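Metallopeptidase containing co-catalytic metalloactive site (Shewanella denitrificans OS217, PDB 3B2Y) probably acts as a zinc-dependent metallocarboxypeptidase of the M14 family or a related hydrolase, and holds a nickel ion at its metal site in this crystal. Local coordinates at residues R5-W13 and F114-R122; F52-R63 and V101-T112. One frame throughout, in Å; residues are numbered along the deposited sequence.

Contact 1 of 2, residues R5-W13 and F114-R122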
loop_
_atom_site.group_PDB
_atom_site.type_symbol
_atom_site.label_atom_id
_atom_site.label_comp_id
_atom_site.label_asym_id
_atom_site.label_seq_id
_atom_site.Cartn_x
_atom_site.Cartn_y
_atom_site.Cartn_z
ATOM N N ARG A 5 7.937 -23.074 2.108
ATOM C CA ARG A 5 7.178 -22.055 2.833
ATOM C C ARG A 5 5.789 -21.845 2.183
ATOM O O ARG A 5 5.697 -21.497 0.991
ATOM C CB ARG A 5 7.969 -20.748 2.933
ATOM C CG ARG A 5 9.420 -20.902 3.534
ATOM C CD ARG A 5 9.433 -21.589 4.926
ATOM N NE ARG A 5 8.323 -21.094 5.756
ATOM C CZ ARG A 5 8.424 -20.194 6.737
ATOM N NH1 ARG A 5 9.613 -19.690 7.103
ATOM N NH2 ARG A 5 7.320 -19.821 7.390
ATOM N N SER A 6 4.727 -22.105 2.968
ATOM C CA SER A 6 3.358 -22.064 2.484
ATOM C C SER A 6 2.845 -20.640 2.408
ATOM O O SER A 6 3.016 -19.886 3.353
ATOM C CB SER A 6 2.393 -22.874 3.365
ATOM O OG SER A 6 1.066 -22.899 2.813
ATOM N N PRO A 7 2.195 -20.283 1.283
ATOM C CA PRO A 7 1.442 -19.035 1.205
ATOM C C PRO A 7 0.149 -19.042 2.017
ATOM O O PRO A 7 -0.478 -18.019 2.131
ATOM C CB PRO A 7 1.104 -18.905 -0.282
ATOM C CG PRO A 7 1.196 -20.301 -0.821
ATOM C CD PRO A 7 2.164 -21.035 0.012
ATOM N N PHE A 8 -0.264 -20.194 2.546
ATOM C CA PHE A 8 -1.512 -20.297 3.302
ATOM C C PHE A 8 -1.225 -20.056 4.806
ATOM O O PHE A 8 -2.134 -19.986 5.605
ATOM C CB PHE A 8 -2.166 -21.676 3.087
ATOM C CG PHE A 8 -2.740 -21.849 1.699
ATOM C CD1 PHE A 8 -4.007 -21.376 1.396
ATOM C CD2 PHE A 8 -1.981 -22.433 0.679
ATOM C CE1 PHE A 8 -4.540 -21.507 0.111
ATOM C CE2 PHE A 8 -2.500 -22.566 -0.618
ATOM C CZ PHE A 8 -3.779 -22.104 -0.892
ATOM N N GLU A 9 0.024 -19.835 5.169
ATOM C CA GLU A 9 0.372 -19.626 6.581
ATOM C C GLU A 9 -0.161 -18.308 7.139
ATOM O O GLU A 9 -0.075 -17.265 6.466
ATOM C CB GLU A 9 1.889 -19.644 6.761
ATOM C CG GLU A 9 2.276 -19.433 8.210
ATOM C CD GLU A 9 3.512 -20.134 8.596
ATOM O OE1 GLU A 9 3.851 -21.124 7.914
ATOM O OE2 GLU A 9 4.117 -19.720 9.617
ATOM N N SER A 10 -0.675 -18.365 8.379
ATOM C CA SER A 10 -1.131 -17.159 9.107
ATOM C C SER A 10 -0.069 -16.579 10.024
ATOM O O SER A 10 0.685 -17.321 10.661
ATOM C CB SER A 10 -2.354 -17.487 9.937
ATOM O OG SER A 10 -3.464 -17.793 9.132
ATOM N N PHE A 11 -0.010 -15.234 10.065
ATOM C CA PHE A 11 0.951 -14.472 10.866
ATOM C C PHE A 11 0.184 -13.374 11.566
ATOM O O PHE A 11 -0.614 -12.684 10.913
ATOM C CB PHE A 11 2.001 -13.810 9.986
ATOM C CG PHE A 11 2.826 -14.763 9.192
ATOM C CD1 PHE A 11 2.371 -15.245 7.990
ATOM C CD2 PHE A 11 4.045 -15.210 9.676
ATOM C CE1 PHE A 11 3.135 -16.132 7.239
ATOM C CE2 PHE A 11 4.813 -16.068 8.945
ATOM C CZ PHE A 11 4.344 -16.552 7.719
ATOM N N VAL A 12 0.466 -13.191 12.859
ATOM C CA VAL A 12 -0.182 -12.167 13.692
ATOM C C VAL A 12 0.840 -11.507 14.675
ATOM O O VAL A 12 1.727 -12.193 15.182
ATOM C CB VAL A 12 -1.340 -12.802 14.469
ATOM C CG1 VAL A 12 -1.877 -11.896 15.503
ATOM C CG2 VAL A 12 -2.482 -13.247 13.489
ATOM N N TRP A 13 0.623 -10.237 15.009
ATOM C CA TRP A 13 1.485 -9.456 15.922
ATOM C C TRP A 13 0.610 -8.654 16.899
ATOM O O TRP A 13 -0.565 -8.430 16.633
ATOM C CB TRP A 13 2.410 -8.518 15.119
ATOM C CG TRP A 13 3.328 -9.254 14.195
ATOM C CD1 TRP A 13 4.589 -9.736 14.491
ATOM C CD2 TRP A 13 3.063 -9.633 12.829
ATOM N NE1 TRP A 13 5.106 -10.386 13.391
ATOM C CE2 TRP A 13 4.191 -10.355 12.368
ATOM C CE3 TRP A 13 1.975 -9.423 11.945
ATOM C CZ2 TRP A 13 4.288 -10.828 11.049
ATOM C CZ3 TRP A 13 2.067 -9.907 10.641
ATOM C CH2 TRP A 13 3.224 -10.596 10.202
ATOM N N PHE A 114 -6.767 -10.336 5.691
ATOM C CA PHE A 114 -6.343 -9.509 6.814
ATOM C C PHE A 114 -6.884 -10.113 8.136
ATOM O O PHE A 114 -6.145 -10.235 9.089
ATOM C CB PHE A 114 -6.811 -8.087 6.599
ATOM C CG PHE A 114 -6.424 -7.120 7.674
ATOM C CD1 PHE A 114 -5.205 -6.451 7.625
ATOM C CD2 PHE A 114 -7.315 -6.801 8.678
ATOM C CE1 PHE A 114 -4.880 -5.489 8.581
ATOM C CE2 PHE A 114 -6.996 -5.850 9.636
ATOM C CZ PHE A 114 -5.766 -5.193 9.577
ATOM N N LYS A 115 -8.173 -10.444 8.159
ATOM C CA LYS A 115 -8.825 -11.037 9.348
ATOM C C LYS A 115 -8.138 -12.330 9.758
ATOM O O LYS A 115 -8.033 -12.659 10.958
ATOM C CB LYS A 115 -10.338 -11.264 9.057
ATOM C CG LYS A 115 -11.109 -11.908 10.174
ATOM C CD LYS A 115 -12.601 -12.007 9.810
ATOM C CE LYS A 115 -13.315 -12.970 10.729
ATOM N NZ LYS A 115 -13.002 -14.361 10.320
ATOM N N ALA A 116 -7.687 -13.117 8.793
ATOM C CA ALA A 116 -7.109 -14.412 9.107
ATOM C C ALA A 116 -5.584 -14.409 9.125
ATOM O O ALA A 116 -4.954 -15.460 9.286
ATOM C CB ALA A 116 -7.634 -15.430 8.132
ATOM N N GLY A 117 -5.002 -13.230 8.959
ATOM C CA GLY A 117 -3.559 -13.044 8.897
ATOM C C GLY A 117 -2.787 -13.819 7.823
ATOM O O GLY A 117 -1.617 -14.169 8.024
ATOM N N HIS A 118 -3.408 -14.080 6.681
ATOM C CA HIS A 118 -2.701 -14.782 5.596
ATOM C C HIS A 118 -2.813 -14.039 4.268
ATOM O O HIS A 118 -3.710 -13.268 4.041
ATOM C CB HIS A 118 -3.153 -16.259 5.463
ATOM C CG HIS A 118 -4.622 -16.472 5.236
ATOM N ND1 HIS A 118 -5.338 -15.835 4.249
ATOM C CD2 HIS A 118 -5.483 -17.345 5.803
ATOM C CE1 HIS A 118 -6.592 -16.246 4.271
ATOM N NE2 HIS A 118 -6.709 -17.173 5.196
ATOM N N ARG A 119 -1.905 -14.377 3.383
ATOM C CA ARG A 119 -1.697 -13.670 2.142
ATOM C C ARG A 119 -2.922 -13.672 1.265
ATOM O O ARG A 119 -3.308 -12.631 0.734
ATOM C CB ARG A 119 -0.600 -14.395 1.423
ATOM C CG ARG A 119 -0.120 -13.816 0.090
ATOM C CD ARG A 119 1.183 -14.533 -0.268
ATOM N NE ARG A 119 1.781 -13.881 -1.415
ATOM C CZ ARG A 119 2.461 -12.740 -1.338
ATOM N NH1 ARG A 119 2.655 -12.127 -0.177
ATOM N NH2 ARG A 119 2.929 -12.196 -2.448
ATOM N N PHE A 120 -3.540 -14.850 1.115
ATOM C CA PHE A 120 -4.692 -14.932 0.178
ATOM C C PHE A 120 -5.973 -14.446 0.799
ATOM O O PHE A 120 -6.095 -14.276 2.006
ATOM C CB PHE A 120 -4.872 -16.326 -0.295
ATOM C CG PHE A 120 -3.704 -16.862 -1.035
ATOM C CD1 PHE A 120 -2.874 -16.021 -1.780
ATOM C CD2 PHE A 120 -3.447 -18.208 -1.013
ATOM C CE1 PHE A 120 -1.819 -16.536 -2.491
ATOM C CE2 PHE A 120 -2.361 -18.732 -1.719
ATOM C CZ PHE A 120 -1.580 -17.885 -2.470
ATOM N N ASN A 121 -6.984 -14.271 -0.045
ATOM C CA ASN A 121 -8.287 -14.077 0.471
ATOM C C ASN A 121 -8.753 -15.450 0.906
ATOM O O ASN A 121 -8.109 -16.486 0.736
ATOM C CB ASN A 121 -9.238 -13.426 -0.564
ATOM C CG ASN A 121 -9.395 -14.248 -1.839
ATOM O OD1 ASN A 121 -9.119 -15.457 -1.882
ATOM N ND2 ASN A 121 -9.921 -13.593 -2.883
ATOM N N ARG A 122 -9.927 -15.477 1.425
ATOM C CA ARG A 122 -10.391 -16.750 1.987
ATOM C C ARG A 122 -10.779 -17.801 0.942
ATOM O O ARG A 122 -11.115 -18.936 1.282
ATOM C CB ARG A 122 -11.498 -16.456 2.936
ATOM C CG ARG A 122 -12.828 -16.381 2.378
ATOM C CD ARG A 122 -13.739 -17.002 3.410
ATOM N NE ARG A 122 -15.073 -16.595 3.089
ATOM C CZ ARG A 122 -15.927 -17.346 2.410
ATOM N NH1 ARG A 122 -15.618 -18.602 2.036
ATOM N NH2 ARG A 122 -17.131 -16.842 2.149
HETATM O O HOH W 1 0.465 -16.224 4.078
HETATM O O HOH W 2 -3.046 -17.279 2.509
#
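The backbone of 5-13 meets 114-122 at S10 and F11, where the N-H of F11 bonds to G117 O at 2.8 Å, the donor tilted somewhat from the carbonyl plane. G117 closes helix 111-115 with a Schellman motif; its positive phi takes the chain out of the helix, and G117 CA makes a CA-H···O contact of 3.6 Å with F11 O. S10 completes the grip on the helix end: its OG, anti to the carbonyl carbon of S10 (chi1 -67°), donates to A116 O at 2.8 Å, nearly in line with the C=O. Upstream, S6 to E9 form a type I turn, with S6 OG accepting from F8 N as an ST turn. F8 and F120 make a T-shaped pair, planes at 82° and centroids 5.1 Å apart, the CD2-CE2 edge of F120 pointing at one face of F8. P7 lies alongside F120, its CB 3.6 Å from F120 CZ. Water 1 joins P7 O and E9 O to the N-H of R119, and water 2 joins P7 O to that of F120, so the carbonyl of P7 takes two water protons. The aliphatic root of R119 passes P7, while its extended chain carries the guanidinium to E78 and E79 beside the nickel ion; E79 is a metal ligand. H118 CB lies 3.4 Å from E9 O, and the ring turns its ND1 back to F120 O in a weak bond.

Contact 2 of 2, residues F52-R63 and V101-T112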
loop_
_atom_site.group_PDB
_atom_site.type_symbol
_atom_site.label_atom_id
_atom_site.label_comp_id
_atom_site.label_asym_id
_atom_site.label_seq_id
_atom_site.Cartn_x
_atom_site.Cartn_y
_atom_site.Cartn_z
ATOM N N PHE A 52 -17.419 -7.128 4.770
ATOM C CA PHE A 52 -16.402 -6.093 4.879
ATOM C C PHE A 52 -16.266 -5.274 3.606
ATOM O O PHE A 52 -16.012 -5.817 2.549
ATOM C CB PHE A 52 -15.039 -6.700 5.151
ATOM C CG PHE A 52 -14.982 -7.626 6.315
ATOM C CD1 PHE A 52 -15.214 -7.160 7.585
ATOM C CD2 PHE A 52 -14.675 -8.971 6.129
ATOM C CE1 PHE A 52 -15.169 -8.014 8.686
ATOM C CE2 PHE A 52 -14.623 -9.821 7.219
ATOM C CZ PHE A 52 -14.893 -9.340 8.496
ATOM N N ALA A 53 -16.398 -3.971 3.731
ATOM C CA ALA A 53 -16.300 -3.064 2.601
ATOM C C ALA A 53 -14.887 -2.842 2.158
ATOM O O ALA A 53 -13.941 -2.782 2.965
ATOM C CB ALA A 53 -16.971 -1.728 2.922
ATOM N N ILE A 54 -14.729 -2.717 0.854
ATOM C CA ILE A 54 -13.470 -2.323 0.239
ATOM C C ILE A 54 -13.675 -0.892 -0.247
ATOM O O ILE A 54 -14.346 -0.642 -1.259
ATOM C CB ILE A 54 -13.047 -3.244 -0.933
ATOM C CG1 ILE A 54 -12.826 -4.667 -0.357
ATOM C CG2 ILE A 54 -11.815 -2.641 -1.614
ATOM C CD1 ILE A 54 -12.923 -5.752 -1.380
ATOM N N ASN A 55 -13.146 0.052 0.533
ATOM C CA ASN A 55 -13.422 1.458 0.381
ATOM C C ASN A 55 -12.238 2.208 -0.216
ATOM O O ASN A 55 -11.054 1.989 0.168
ATOM C CB ASN A 55 -13.785 2.005 1.745
ATOM C CG ASN A 55 -15.136 1.503 2.225
ATOM O OD1 ASN A 55 -16.069 1.314 1.436
ATOM N ND2 ASN A 55 -15.249 1.311 3.503
ATOM N N LEU A 56 -12.576 3.139 -1.089
ATOM C CA LEU A 56 -11.623 4.178 -1.523
ATOM C C LEU A 56 -12.029 5.467 -0.814
ATOM O O LEU A 56 -13.226 5.824 -0.825
ATOM C CB LEU A 56 -11.746 4.394 -3.005
ATOM C CG LEU A 56 -10.865 5.429 -3.688
ATOM C CD1 LEU A 56 -9.413 5.083 -3.605
ATOM C CD2 LEU A 56 -11.308 5.624 -5.140
ATOM N N TYR A 57 -11.088 6.141 -0.176
ATOM C CA TYR A 57 -11.349 7.446 0.395
ATOM C C TYR A 57 -10.675 8.541 -0.409
ATOM O O TYR A 57 -9.567 8.431 -0.741
ATOM C CB TYR A 57 -10.902 7.528 1.840
ATOM C CG TYR A 57 -11.556 6.514 2.674
ATOM C CD1 TYR A 57 -11.036 5.271 2.784
ATOM C CD2 TYR A 57 -12.746 6.784 3.306
ATOM C CE1 TYR A 57 -11.654 4.311 3.526
ATOM C CE2 TYR A 57 -13.376 5.855 4.034
ATOM C CZ TYR A 57 -12.838 4.620 4.151
ATOM O OH TYR A 57 -13.488 3.711 4.887
ATOM N N GLN A 58 -11.395 9.594 -0.692
ATOM C CA GLN A 58 -10.838 10.716 -1.475
ATOM C C GLN A 58 -11.311 12.040 -0.926
ATOM O O GLN A 58 -12.246 12.093 -0.152
ATOM C CB GLN A 58 -11.285 10.620 -2.923
ATOM C CG GLN A 58 -10.997 9.353 -3.647
ATOM C CD GLN A 58 -11.355 9.470 -5.094
ATOM O OE1 GLN A 58 -12.530 9.630 -5.450
ATOM N NE2 GLN A 58 -10.349 9.443 -5.950
ATOM N N SER A 59 -10.677 13.122 -1.389
ATOM C CA SER A 59 -11.125 14.474 -1.074
ATOM C C SER A 59 -12.537 14.640 -1.610
ATOM O O SER A 59 -12.930 13.985 -2.603
ATOM C CB SER A 59 -10.206 15.556 -1.676
ATOM O OG SER A 59 -8.836 15.170 -1.658
ATOM N N ALA A 60 -13.294 15.529 -0.969
ATOM C CA ALA A 60 -14.698 15.757 -1.347
ATOM C C ALA A 60 -14.807 16.241 -2.805
ATOM O O ALA A 60 -15.823 16.012 -3.457
ATOM C CB ALA A 60 -15.376 16.748 -0.372
ATOM N N SER A 61 -13.745 16.886 -3.301
ATOM C CA SER A 61 -13.620 17.271 -4.707
ATOM C C SER A 61 -12.173 17.141 -5.206
ATOM O O SER A 61 -11.251 17.594 -4.535
ATOM C CB SER A 61 -14.047 18.732 -4.874
ATOM O OG SER A 61 -15.288 18.990 -4.225
ATOM N N GLN A 62 -11.984 16.560 -6.391
ATOM C CA GLN A 62 -10.682 16.547 -7.026
ATOM C C GLN A 62 -10.477 17.897 -7.720
ATOM O O GLN A 62 -11.337 18.355 -8.476
ATOM C CB GLN A 62 -10.544 15.417 -8.044
ATOM C CG GLN A 62 -10.979 14.032 -7.559
ATOM C CD GLN A 62 -10.513 13.678 -6.150
ATOM O OE1 GLN A 62 -9.364 13.301 -5.936
ATOM N NE2 GLN A 62 -11.426 13.775 -5.188
ATOM N N ARG A 63 -9.341 18.533 -7.452
ATOM C CA ARG A 63 -9.007 19.800 -8.082
ATOM C C ARG A 63 -8.024 19.546 -9.228
ATOM O O ARG A 63 -7.011 18.881 -9.041
ATOM C CB ARG A 63 -8.422 20.743 -7.038
ATOM C CG ARG A 63 -9.285 20.914 -5.780
ATOM C CD ARG A 63 -10.578 21.658 -6.079
ATOM N NE ARG A 63 -10.338 22.991 -6.657
ATOM C CZ ARG A 63 -10.301 24.145 -5.980
ATOM N NH1 ARG A 63 -10.495 24.182 -4.662
ATOM N NH2 ARG A 63 -10.066 25.283 -6.638
ATOM N N VAL A 101 -2.987 18.577 -2.576
ATOM C CA VAL A 101 -2.964 17.280 -3.249
ATOM C C VAL A 101 -4.326 16.613 -3.226
ATOM O O VAL A 101 -5.064 16.685 -2.221
ATOM C CB VAL A 101 -1.844 16.377 -2.652
ATOM C CG1 VAL A 101 -2.136 16.075 -1.194
ATOM C CG2 VAL A 101 -1.643 15.049 -3.474
ATOM N N ASN A 102 -4.688 15.970 -4.330
ATOM C CA ASN A 102 -5.871 15.089 -4.323
ATOM C C ASN A 102 -5.375 13.742 -3.861
ATOM O O ASN A 102 -4.825 12.993 -4.639
ATOM C CB ASN A 102 -6.481 15.012 -5.710
ATOM C CG ASN A 102 -6.920 16.347 -6.223
ATOM O OD1 ASN A 102 -7.626 17.087 -5.522
ATOM N ND2 ASN A 102 -6.562 16.651 -7.483
ATOM N N LEU A 103 -5.448 13.473 -2.574
ATOM C CA LEU A 103 -4.900 12.199 -2.052
ATOM C C LEU A 103 -6.044 11.204 -1.966
ATOM O O LEU A 103 -7.116 11.518 -1.432
ATOM C CB LEU A 103 -4.203 12.369 -0.703
ATOM C CG LEU A 103 -3.515 11.134 -0.056
ATOM C CD1 LEU A 103 -2.503 10.499 -1.029
ATOM C CD2 LEU A 103 -2.775 11.509 1.194
ATOM N N SER A 104 -5.838 10.061 -2.603
ATOM C CA SER A 104 -6.780 8.936 -2.516
ATOM C C SER A 104 -6.159 7.812 -1.722
ATOM O O SER A 104 -4.965 7.620 -1.774
ATOM C CB SER A 104 -7.157 8.551 -3.922
ATOM O OG SER A 104 -7.881 9.634 -4.571
ATOM N N LEU A 105 -6.979 7.106 -0.938
ATOM C CA LEU A 105 -6.503 6.048 -0.019
ATOM C C LEU A 105 -7.346 4.771 -0.180
ATOM O O LEU A 105 -8.547 4.838 -0.298
ATOM C CB LEU A 105 -6.609 6.545 1.411
ATOM C CG LEU A 105 -5.875 7.838 1.724
ATOM C CD1 LEU A 105 -6.355 8.389 3.053
ATOM C CD2 LEU A 105 -4.383 7.577 1.702
ATOM N N LEU A 106 -6.691 3.651 -0.354
ATOM C CA LEU A 106 -7.298 2.314 -0.523
ATOM C C LEU A 106 -6.636 1.425 0.567
ATOM O O LEU A 106 -5.690 0.709 0.330
ATOM C CB LEU A 106 -7.066 1.845 -1.966
ATOM C CG LEU A 106 -7.762 0.671 -2.586
ATOM C CD1 LEU A 106 -9.272 0.964 -2.724
ATOM C CD2 LEU A 106 -7.175 0.491 -3.988
ATOM N N PRO A 107 -7.110 1.550 1.806
ATOM C CA PRO A 107 -6.404 1.075 2.966
ATOM C C PRO A 107 -6.343 -0.449 3.071
ATOM O O PRO A 107 -5.431 -0.974 3.687
ATOM C CB PRO A 107 -7.282 1.576 4.154
ATOM C CG PRO A 107 -8.110 2.610 3.626
ATOM C CD PRO A 107 -8.330 2.276 2.159
ATOM N N LEU A 108 -7.347 -1.141 2.549
ATOM C CA LEU A 108 -7.495 -2.567 2.837
ATOM C C LEU A 108 -8.248 -3.286 1.731
ATOM O O LEU A 108 -9.468 -3.349 1.768
ATOM C CB LEU A 108 -8.215 -2.769 4.154
ATOM C CG LEU A 108 -8.418 -4.218 4.656
ATOM C CD1 LEU A 108 -7.047 -5.039 4.618
ATOM C CD2 LEU A 108 -9.096 -4.253 6.082
ATOM N N VAL A 109 -7.518 -3.830 0.766
ATOM C CA VAL A 109 -8.094 -4.464 -0.411
ATOM C C VAL A 109 -8.575 -5.926 -0.156
ATOM O O VAL A 109 -9.553 -6.393 -0.757
ATOM C CB VAL A 109 -7.075 -4.395 -1.516
ATOM C CG1 VAL A 109 -7.440 -5.289 -2.705
ATOM C CG2 VAL A 109 -6.841 -2.925 -1.923
ATOM N N ASN A 110 -7.950 -6.581 0.817
ATOM C CA ASN A 110 -8.170 -7.981 1.125
ATOM C C ASN A 110 -8.621 -8.188 2.613
ATOM O O ASN A 110 -7.883 -8.648 3.460
ATOM C CB ASN A 110 -6.890 -8.727 0.896
ATOM C CG ASN A 110 -7.012 -10.232 1.135
ATOM O OD1 ASN A 110 -8.090 -10.810 1.302
ATOM N ND2 ASN A 110 -5.852 -10.884 1.120
ATOM N N PRO A 111 -9.826 -7.758 2.932
ATOM C CA PRO A 111 -10.213 -7.908 4.365
ATOM C C PRO A 111 -10.335 -9.312 4.857
ATOM O O PRO A 111 -10.016 -9.566 6.025
ATOM C CB PRO A 111 -11.592 -7.240 4.382
ATOM C CG PRO A 111 -12.076 -7.325 2.966
ATOM C CD PRO A 111 -10.836 -7.044 2.178
ATOM N N THR A 112 -10.725 -10.273 4.017
ATOM C CA THR A 112 -10.815 -11.674 4.506
ATOM C C THR A 112 -9.414 -12.281 4.874
ATOM O O THR A 112 -9.283 -12.915 5.905
ATOM C CB THR A 112 -11.606 -12.563 3.576
ATOM O OG1 THR A 112 -10.894 -12.792 2.355
ATOM C CG2 THR A 112 -12.996 -11.956 3.321
HETATM O O HOH W 3 -11.568 -1.064 2.795
HETATM O O HOH W 4 -9.717 -0.317 0.940
#
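P111 packs against F52 and I54 at one end of the apolar centre, with P111 CB 3.6 Å from F52 CB; it crosses the I54 side chain at about a right angle, P111 CD 4.0 Å from I54 CG1. Further along, the ring of Y57 meets P107 at its edge, CE1 3.9 Å from P107 CG, while on the other side of the strands L56 and L106 touch through their CD1 methyls. The L106 branch gets there with CG anti to the backbone N (chi1 -167°). Strands 52-58 and 102-106 run antiparallel, at 165°, but share a single bridge: Y57 and L105 form a hydrogen-bonded pair, Y57 N to L105 O and L105 N to Y57 O, each 2.9 Å and in the carbonyl plane. Toward V109 the backbones separate and two waters bridge them: water 3 lies between N55 N and L108 O, water 4 between L108 N and N55 O. At the polar edge, the extended Q58 side chain donates from NE2 to S104 OG (2.8 Å). Beyond it the N102 amide pairs with the backbone of R63: OD1 accepts from R63 N at 3.0 Å, and ND2 donates to R63 O at 2.8 Å, in the amide plane. The contact joins the 42-49/52-58 hairpin to the edge strand of the mixed sheet; helix 25-39 covers Y57, F52 and P111, and helix 155-161 covers L56, Q58 and S104.

In the fold
From the N terminus, the loop 5-13 comes first and is met by 114-122, about a hundred residues later, which closes contact 1. Within that span the chain forms helix 25-39 and the hairpin 42-49/52-58, then strand 68-73 and helix 81-92, before 101-112 returns to 52-63 and closes contact 2, the smaller loop lying wholly within the larger. Helix 111-115 serves both: its first residues pack in contact 2, and the chain just past its C-terminal end meets 5-13 in contact 1. Their centres are about 23 Å apart, yet they touch where R122 N probably bonds to T112 OG1. Contact 2 is buried; contact 1, at the surface, ties the N-terminal loop to the segment whose R119 reaches toward the nickel ion.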